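Local coordinates for putative glyoxalase superfamily protein (PDB 3IUZ) that probably acts as an iron(II)-dependent dioxygenase of the 2-oxoadipate dioxygenase/decarboxylase family, turning 2-oxoadipate into 2-hydroxyglutarate, at residues 176-179 with 180-183; 60-63 with 64-67; 211-214 with 215-219. All coordinates share one frame; numbering follows the deposited sequence. Where two conformers were deposited one is given.

Contact 1: 176-179 with 180-183; sequences QTLL and WQLD
Thr177 and Gln181 lie side by side on one turn of helix and point the same way. The methyl CG2 of Thr177 packs against the amide of Gln181, 3.4 Å from NE2. The Gln181 chain runs extended beyond CG, which carries its amide back along the helix as far as that methyl. The other end of the amide, Gln181 OE1, is 3.9 Å from Leu178 CD2. Thr177 OG1 turns elsewhere and is hydrogen-bonded to Pro173 O.

The indole of Trp180 turns its CD1 edge back toward the preceding turn. CG sits beside the backbone N (chi1 -68°), and this brings CD1 to 3.1 Å from Gln176 O, which lies at the ring edge near its plane. Gln176 O also accepts the hydrogen bond from Trp180 N, at 3.1 Å.

Leu178, Leu179 and Leu182 are buried. Leu178 and Leu182 both meet Leu196 of helix 190-200, while Leu179 and Leu182 reach Leu110 of helix 101-110. Leu182 also touches Ile45 of helix 42-60. The arrangement is that of an amphipathic alpha helix: i to i+4 backbone bonds, a leucine face toward neighbouring helices, and Thr177, Trp180 and Gln181 at least partly exposed, though Trp180 also rests on Pro109.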
loop_
_atom_site.group_PDB
_atom_site.type_symbol
_atom_site.label_atom_id
_atom_site.label_comp_id
_atom_site.label_asym_id
_atom_site.label_seq_id
_atom_site.Cartn_x
_atom_site.Cartn_y
_atom_site.Cartn_z
ATOM N N GLN A 176 -18.439 3.126 -4.947
ATOM C CA GLN A 176 -18.637 4.568 -4.714
ATOM C C GLN A 176 -19.881 4.854 -3.928
ATOM O O GLN A 176 -19.886 5.765 -3.120
ATOM C CB GLN A 176 -18.645 5.321 -6.025
ATOM C CG GLN A 176 -17.294 5.274 -6.740
ATOM C CD GLN A 176 -17.246 6.093 -8.020
ATOM O OE1 GLN A 176 -17.523 7.321 -8.023
ATOM N NE2 GLN A 176 -16.809 5.439 -9.114
ATOM N N THR A 177 -20.950 4.078 -4.169
ATOM C CA THR A 177 -22.162 4.186 -3.381
ATOM C C THR A 177 -21.887 4.024 -1.885
ATOM O O THR A 177 -22.307 4.867 -1.033
ATOM C CB THR A 177 -23.182 3.106 -3.815
ATOM O OG1 THR A 177 -23.525 3.316 -5.198
ATOM C CG2 THR A 177 -24.449 3.149 -2.925
ATOM N N LEU A 178 -21.131 2.983 -1.539
ATOM C CA LEU A 178 -20.911 2.643 -0.118
ATOM C C LEU A 178 -19.919 3.622 0.546
ATOM O O LEU A 178 -20.091 4.004 1.709
ATOM C CB LEU A 178 -20.430 1.171 0.021
ATOM C CG LEU A 178 -21.502 0.112 -0.351
ATOM C CD1 LEU A 178 -20.946 -1.355 -0.314
ATOM C CD2 LEU A 178 -22.723 0.266 0.596
ATOM N N LEU A 179 -18.903 4.006 -0.222
ATOM C CA LEU A 179 -17.922 4.993 0.199
ATOM C C LEU A 179 -18.564 6.327 0.632
ATOM O O LEU A 179 -18.262 6.873 1.684
ATOM C CB LEU A 179 -16.984 5.233 -0.977
ATOM C CG LEU A 179 -15.564 5.636 -0.677
ATOM C CD1 LEU A 179 -15.053 4.804 0.494
ATOM C CD2 LEU A 179 -14.736 5.471 -2.006
ATOM N N TRP A 180 -19.476 6.851 -0.195
ATOM C CA TRP A 180 -20.114 8.123 0.075
ATOM C C TRP A 180 -21.254 8.052 1.097
ATOM O O TRP A 180 -21.484 9.056 1.790
ATOM C CB TRP A 180 -20.458 8.811 -1.268
ATOM C CG TRP A 180 -19.170 9.163 -1.897
ATOM C CD1 TRP A 180 -18.487 8.476 -2.875
ATOM C CD2 TRP A 180 -18.274 10.182 -1.440
ATOM N NE1 TRP A 180 -17.272 9.056 -3.083
ATOM C CE2 TRP A 180 -17.113 10.097 -2.216
ATOM C CE3 TRP A 180 -18.351 11.164 -0.446
ATOM C CZ2 TRP A 180 -16.023 10.961 -2.030
ATOM C CZ3 TRP A 180 -17.265 12.013 -0.259
ATOM C CH2 TRP A 180 -16.131 11.924 -1.094
ATOM N N GLN A 181 -21.922 6.895 1.250
ATOM C CA GLN A 181 -22.804 6.651 2.408
ATOM C C GLN A 181 -21.983 6.713 3.707
ATOM O O GLN A 181 -22.424 7.283 4.713
ATOM C CB GLN A 181 -23.509 5.275 2.318
ATOM C CG GLN A 181 -24.553 5.301 1.151
ATOM C CD GLN A 181 -25.314 4.027 0.983
ATOM O OE1 GLN A 181 -25.191 3.099 1.807
ATOM N NE2 GLN A 181 -26.101 3.963 -0.090
ATOM N N LEU A 182 -20.798 6.107 3.662
ATOM C CA LEU A 182 -19.903 6.026 4.807
ATOM C C LEU A 182 -19.441 7.427 5.166
ATOM O O LEU A 182 -19.456 7.774 6.329
ATOM C CB LEU A 182 -18.692 5.137 4.512
ATOM C CG LEU A 182 -17.644 4.982 5.623
ATOM C CD1 LEU A 182 -18.245 4.441 6.921
ATOM C CD2 LEU A 182 -16.484 4.085 5.134
ATOM N N ASP A 183 -19.031 8.189 4.162
ATOM C CA ASP A 183 -18.603 9.576 4.411
ATOM C C ASP A 183 -19.736 10.370 5.053
ATOM O O ASP A 183 -19.517 11.128 5.972
ATOM C CB ASP A 183 -18.125 10.254 3.130
ATOM C CG ASP A 183 -17.945 11.739 3.331
ATOM O OD1 ASP A 183 -16.901 12.128 3.879
ATOM O OD2 ASP A 183 -18.860 12.501 2.978
#

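Contact 2: 60-63 with 64-67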
loop_
_atom_site.group_PDB
_atom_site.type_symbol
_atom_site.label_atom_id
_atom_site.label_comp_id
_atom_site.label_asym_id
_atom_site.label_seq_id
_atom_site.Cartn_x
_atom_site.Cartn_y
_atom_site.Cartn_z
ATOM N N ARG A 60 2.581 -11.918 -1.218
ATOM C CA ARG A 60 3.535 -11.803 -2.323
ATOM C C ARG A 60 4.909 -11.233 -1.947
ATOM O O ARG A 60 5.729 -10.899 -2.836
ATOM C CB ARG A 60 2.938 -10.992 -3.449
ATOM C CG ARG A 60 2.785 -9.541 -3.158
ATOM C CD ARG A 60 2.110 -8.879 -4.339
ATOM N NE ARG A 60 2.089 -7.447 -4.101
ATOM C CZ ARG A 60 1.217 -6.871 -3.290
ATOM N NH1 ARG A 60 0.277 -7.624 -2.693
ATOM N NH2 ARG A 60 1.274 -5.553 -3.073
ATOM N N VAL A 61 5.146 -11.142 -0.642
ATOM C CA VAL A 61 6.425 -10.691 -0.093
ATOM C C VAL A 61 6.890 -11.765 0.914
ATOM O O VAL A 61 6.709 -11.644 2.110
ATOM C CB VAL A 61 6.297 -9.327 0.523
ATOM C CG1 VAL A 61 7.720 -8.822 1.047
ATOM C CG2 VAL A 61 5.710 -8.340 -0.479
ATOM N N PRO A 62 7.456 -12.884 0.391
ATOM C CA PRO A 62 7.844 -14.000 1.199
ATOM C C PRO A 62 8.830 -13.679 2.333
ATOM O O PRO A 62 8.759 -14.283 3.361
ATOM C CB PRO A 62 8.409 -15.000 0.181
ATOM C CG PRO A 62 8.552 -14.287 -1.058
ATOM C CD PRO A 62 7.588 -13.178 -1.045
ATOM N N THR A 63 9.691 -12.687 2.183
ATOM C CA THR A 63 10.591 -12.319 3.274
ATOM C C THR A 63 9.807 -11.698 4.427
ATOM O O THR A 63 10.115 -11.927 5.607
ATOM C CB THR A 63 11.737 -11.379 2.751
ATOM O OG1 THR A 63 12.383 -12.001 1.605
ATOM C CG2 THR A 63 12.745 -11.164 3.793
ATOM N N GLY A 64 8.757 -10.938 4.086
ATOM C CA GLY A 64 7.818 -10.447 5.067
ATOM C C GLY A 64 7.078 -11.547 5.777
ATOM O O GLY A 64 6.928 -11.520 6.965
ATOM N N ARG A 65 6.596 -12.524 5.016
ATOM C CA ARG A 65 5.915 -13.665 5.585
ATOM C C ARG A 65 6.808 -14.416 6.576
ATOM O O ARG A 65 6.329 -14.805 7.657
ATOM C CB ARG A 65 5.435 -14.560 4.444
ATOM C CG ARG A 65 4.339 -15.561 4.804
ATOM C CD ARG A 65 3.585 -15.980 3.537
ATOM N NE ARG A 65 4.437 -16.697 2.563
ATOM C CZ ARG A 65 4.737 -16.307 1.306
ATOM N NH1 ARG A 65 4.287 -15.156 0.755
ATOM N NH2 ARG A 65 5.518 -17.092 0.561
ATOM N N ALA A 66 8.100 -14.578 6.252
ATOM C CA ALA A 66 9.072 -15.219 7.149
ATOM C C ALA A 66 9.235 -14.513 8.472
ATOM O O ALA A 66 9.175 -15.126 9.567
ATOM C CB ALA A 66 10.480 -15.295 6.460
ATOM N N TYR A 67 9.470 -13.203 8.373
ATOM C CA TYR A 67 9.557 -12.340 9.527
ATOM C C TYR A 67 8.281 -12.435 10.383
ATOM O O TYR A 67 8.354 -12.679 11.591
ATOM C CB TYR A 67 9.823 -10.864 9.149
ATOM C CG TYR A 67 9.765 -9.984 10.392
ATOM C CD1 TYR A 67 10.825 -9.966 11.281
ATOM C CD2 TYR A 67 8.617 -9.225 10.712
ATOM C CE1 TYR A 67 10.762 -9.228 12.460
ATOM C CE2 TYR A 67 8.556 -8.481 11.877
ATOM C CZ TYR A 67 9.628 -8.479 12.729
ATOM O OH TYR A 67 9.592 -7.783 13.878
#
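Val61 O accepts a hydrogen bond from Arg65 N at 3.0 Å, and Gly64 N also comes within 2.9 Å of it. Val61 holds the N-cap position of helix 62-73, so this is the first turn of an alpha helix, with proline at the first position after the cap. A proline suits this place, because its nitrogen has no hydrogen to give and the first turn asks for none.

The next two backbone bonds continue the turn. Ala66 N donates to Pro62 O, and Tyr67 N donates to Thr63 O.

Arg65 makes the main side-chain contact. Its CG is anti to the backbone N (chi1 -162°). The chain then bends at chi3 (64°), which brings the guanidinium back over Pro62. Pro62 CA lies over one face, 3.6 Å above the plane and offset toward the rim. Pro62 CB is 3.6 Å from Arg65 NH2. The guanidinium therefore packs on the carbon surface of the proline, while NH1 gives a hydrogen bond to Leu58 O, near the end of helix 42-60. Arg65 thus links the start of one helix to the end of the preceding one.

The other side chains tie this corner to the rest of the fold. Thr63 OG1 is hydrogen-bonded to Asp280 OD1. Arg60 points away from the turn, and its NH2 bonds to Phe236 O. The ring of Tyr67 meets Phe305 of strand 293-306 edge to face. The methyl of Ala66 lies back against the preceding turn, with CB 3.5 Å from Thr63 O.

Contact 3: 211-214 with 215-219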
loop_
_atom_site.group_PDB
_atom_site.type_symbol
_atom_site.label_atom_id
_atom_site.label_comp_id
_atom_site.label_asym_id
_atom_site.label_seq_id
_atom_site.Cartn_x
_atom_site.Cartn_y
_atom_site.Cartn_z
ATOM N N PRO A 211 2.097 -5.353 -20.244
ATOM C CA PRO A 211 2.843 -4.474 -21.135
ATOM C C PRO A 211 3.801 -5.216 -22.073
ATOM O O PRO A 211 4.197 -6.358 -21.803
ATOM C CB PRO A 211 3.685 -3.654 -20.176
ATOM C CG PRO A 211 3.964 -4.575 -19.100
ATOM C CD PRO A 211 2.694 -5.382 -18.910
ATOM N N ARG A 212 4.191 -4.516 -23.139
ATOM C CA ARG A 212 5.169 -5.019 -24.103
ATOM C C ARG A 212 6.532 -5.043 -23.443
ATOM O O ARG A 212 6.906 -4.126 -22.729
ATOM C CB ARG A 212 5.245 -4.104 -25.296
ATOM C CG ARG A 212 4.006 -4.171 -26.135
ATOM C CD ARG A 212 4.028 -3.223 -27.285
ATOM N NE ARG A 212 2.657 -3.156 -27.790
ATOM C CZ ARG A 212 2.238 -2.375 -28.770
ATOM N NH1 ARG A 212 3.101 -1.587 -29.420
ATOM N NH2 ARG A 212 0.946 -2.405 -29.112
ATOM N N LEU A 213 7.276 -6.099 -23.694
ATOM C CA LEU A 213 8.567 -6.228 -23.098
ATOM C C LEU A 213 9.428 -5.044 -23.512
ATOM O O LEU A 213 10.136 -4.451 -22.686
ATOM C CB LEU A 213 9.198 -7.570 -23.515
ATOM C CG LEU A 213 10.643 -7.787 -23.014
ATOM C CD1 LEU A 213 10.691 -7.788 -21.518
ATOM C CD2 LEU A 213 11.222 -9.087 -23.543
ATOM N N ALA A 214 9.348 -4.697 -24.796
ATOM C CA ALA A 214 10.093 -3.550 -25.336
ATOM C C ALA A 214 9.793 -2.244 -24.624
ATOM O O ALA A 214 10.691 -1.449 -24.438
ATOM C CB ALA A 214 9.840 -3.408 -26.828
ATOM N N ASP A 215 8.541 -2.019 -24.222
ATOM C CA ASP A 215 8.203 -0.771 -23.543
ATOM C C ASP A 215 8.730 -0.783 -22.115
ATOM O O ASP A 215 9.263 0.230 -21.634
ATOM C CB ASP A 215 6.675 -0.528 -23.555
ATOM C CG ASP A 215 6.168 -0.199 -24.920
ATOM O OD1 ASP A 215 6.997 0.233 -25.768
ATOM O OD2 ASP A 215 4.965 -0.378 -25.144
ATOM N N TYR A 216 8.622 -1.948 -21.469
ATOM C CA TYR A 216 9.175 -2.147 -20.124
ATOM C C TYR A 216 10.645 -1.780 -20.118
ATOM O O TYR A 216 11.122 -1.003 -19.255
ATOM C CB TYR A 216 8.974 -3.595 -19.615
ATOM C CG TYR A 216 9.785 -3.893 -18.369
ATOM C CD1 TYR A 216 9.375 -3.408 -17.125
ATOM C CD2 TYR A 216 10.982 -4.627 -18.430
ATOM C CE1 TYR A 216 10.113 -3.656 -15.976
ATOM C CE2 TYR A 216 11.756 -4.880 -17.251
ATOM C CZ TYR A 216 11.332 -4.419 -16.041
ATOM O OH TYR A 216 12.080 -4.627 -14.875
ATOM N N GLU A 217 11.352 -2.261 -21.134
ATOM C CA GLU A 217 12.789 -2.022 -21.243
ATOM C C GLU A 217 13.093 -0.561 -21.546
ATOM O O GLU A 217 13.990 0.016 -20.953
ATOM C CB GLU A 217 13.422 -2.990 -22.256
ATOM C CG GLU A 217 13.328 -4.438 -21.751
ATOM C CD GLU A 217 13.583 -5.515 -22.798
ATOM O OE1 GLU A 217 13.587 -5.229 -24.016
ATOM O OE2 GLU A 217 13.776 -6.671 -22.367
ATOM N N THR A 218 12.321 0.060 -22.433
ATOM C CA THR A 218 12.473 1.513 -22.674
ATOM C C THR A 218 12.343 2.308 -21.386
ATOM O O THR A 218 13.163 3.214 -21.103
ATOM C CB THR A 218 11.452 2.024 -23.681
ATOM O OG1 THR A 218 11.719 1.426 -24.958
ATOM C CG2 THR A 218 11.491 3.562 -23.791
ATOM N N LEU A 219 11.337 1.964 -20.582
ATOM C CA LEU A 219 11.157 2.650 -19.299
ATOM C C LEU A 219 12.342 2.382 -18.392
ATOM O O LEU A 219 12.876 3.294 -17.726
ATOM C CB LEU A 219 9.838 2.231 -18.626
ATOM C CG LEU A 219 8.505 2.485 -19.416
ATOM C CD1 LEU A 219 7.316 1.822 -18.709
ATOM C CD2 LEU A 219 8.239 3.950 -19.666
HETATM O O HOH W 1 3.290 -1.763 -23.610
#
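Arg212 and Asp215 lie side by side and point the same way at the N-terminus of helix 213-222, where Arg212 is the N-cap residue. Their guanidinium and carboxylate planes are 24° apart, but the groups do not form a salt bridge. Asp215 OD2 is well out of the guanidinium plane, 4.5 Å from Arg212 NE, and no N-H points at it. Asp215 OD2 lies instead along the aliphatic part of the arginine, 3.7 Å from Arg212 CD. The salt bridge of OD2 is with Arg162 NE of helix 154-164. A water accepts from the backbone N of Arg212 and donates to Asp215 OD2 at 2.7 Å.

Arg212 O receives Tyr216 N in a nearly straight bond (171°) and Asp215 N in a weak one.

Leu213 and Glu217 cross obliquely. The glutamate chain is extended beyond CG. In the conformer given, Glu217 OE2 comes 3.4 Å from Leu213 CG; a second conformer makes this contact less certain. On the side toward the sheet, Leu213 and Tyr216 both reach Phe286 of strand 281-287. The tyrosine ring stands with Leu213 O at its edge, near its plane, and Leu213 CD1 is 4.4 Å from Tyr216 CD2.

All three contacts are local helix turns that follow one another along the chain. None closes a long loop, nests in another or crosses another. Contact 2 comes first, where helix 42-60 gives way to helix 62-73, and joins that corner to the loop holding Asp280 and strand 293-306. Contact 1 lies within helix 173-185, which packs among helices 42-60, 101-110 and 190-200. It is on the opposite side of the chain's centre from contact 2, with centres 33 Å apart. Contact 3 begins helix 213-222 and connects it to helices 154-164 and 224-232 and strands 281-287 and 293-306. Contacts 2 and 3 therefore share strand 293-306, though their nearest atoms are about 15 Å apart.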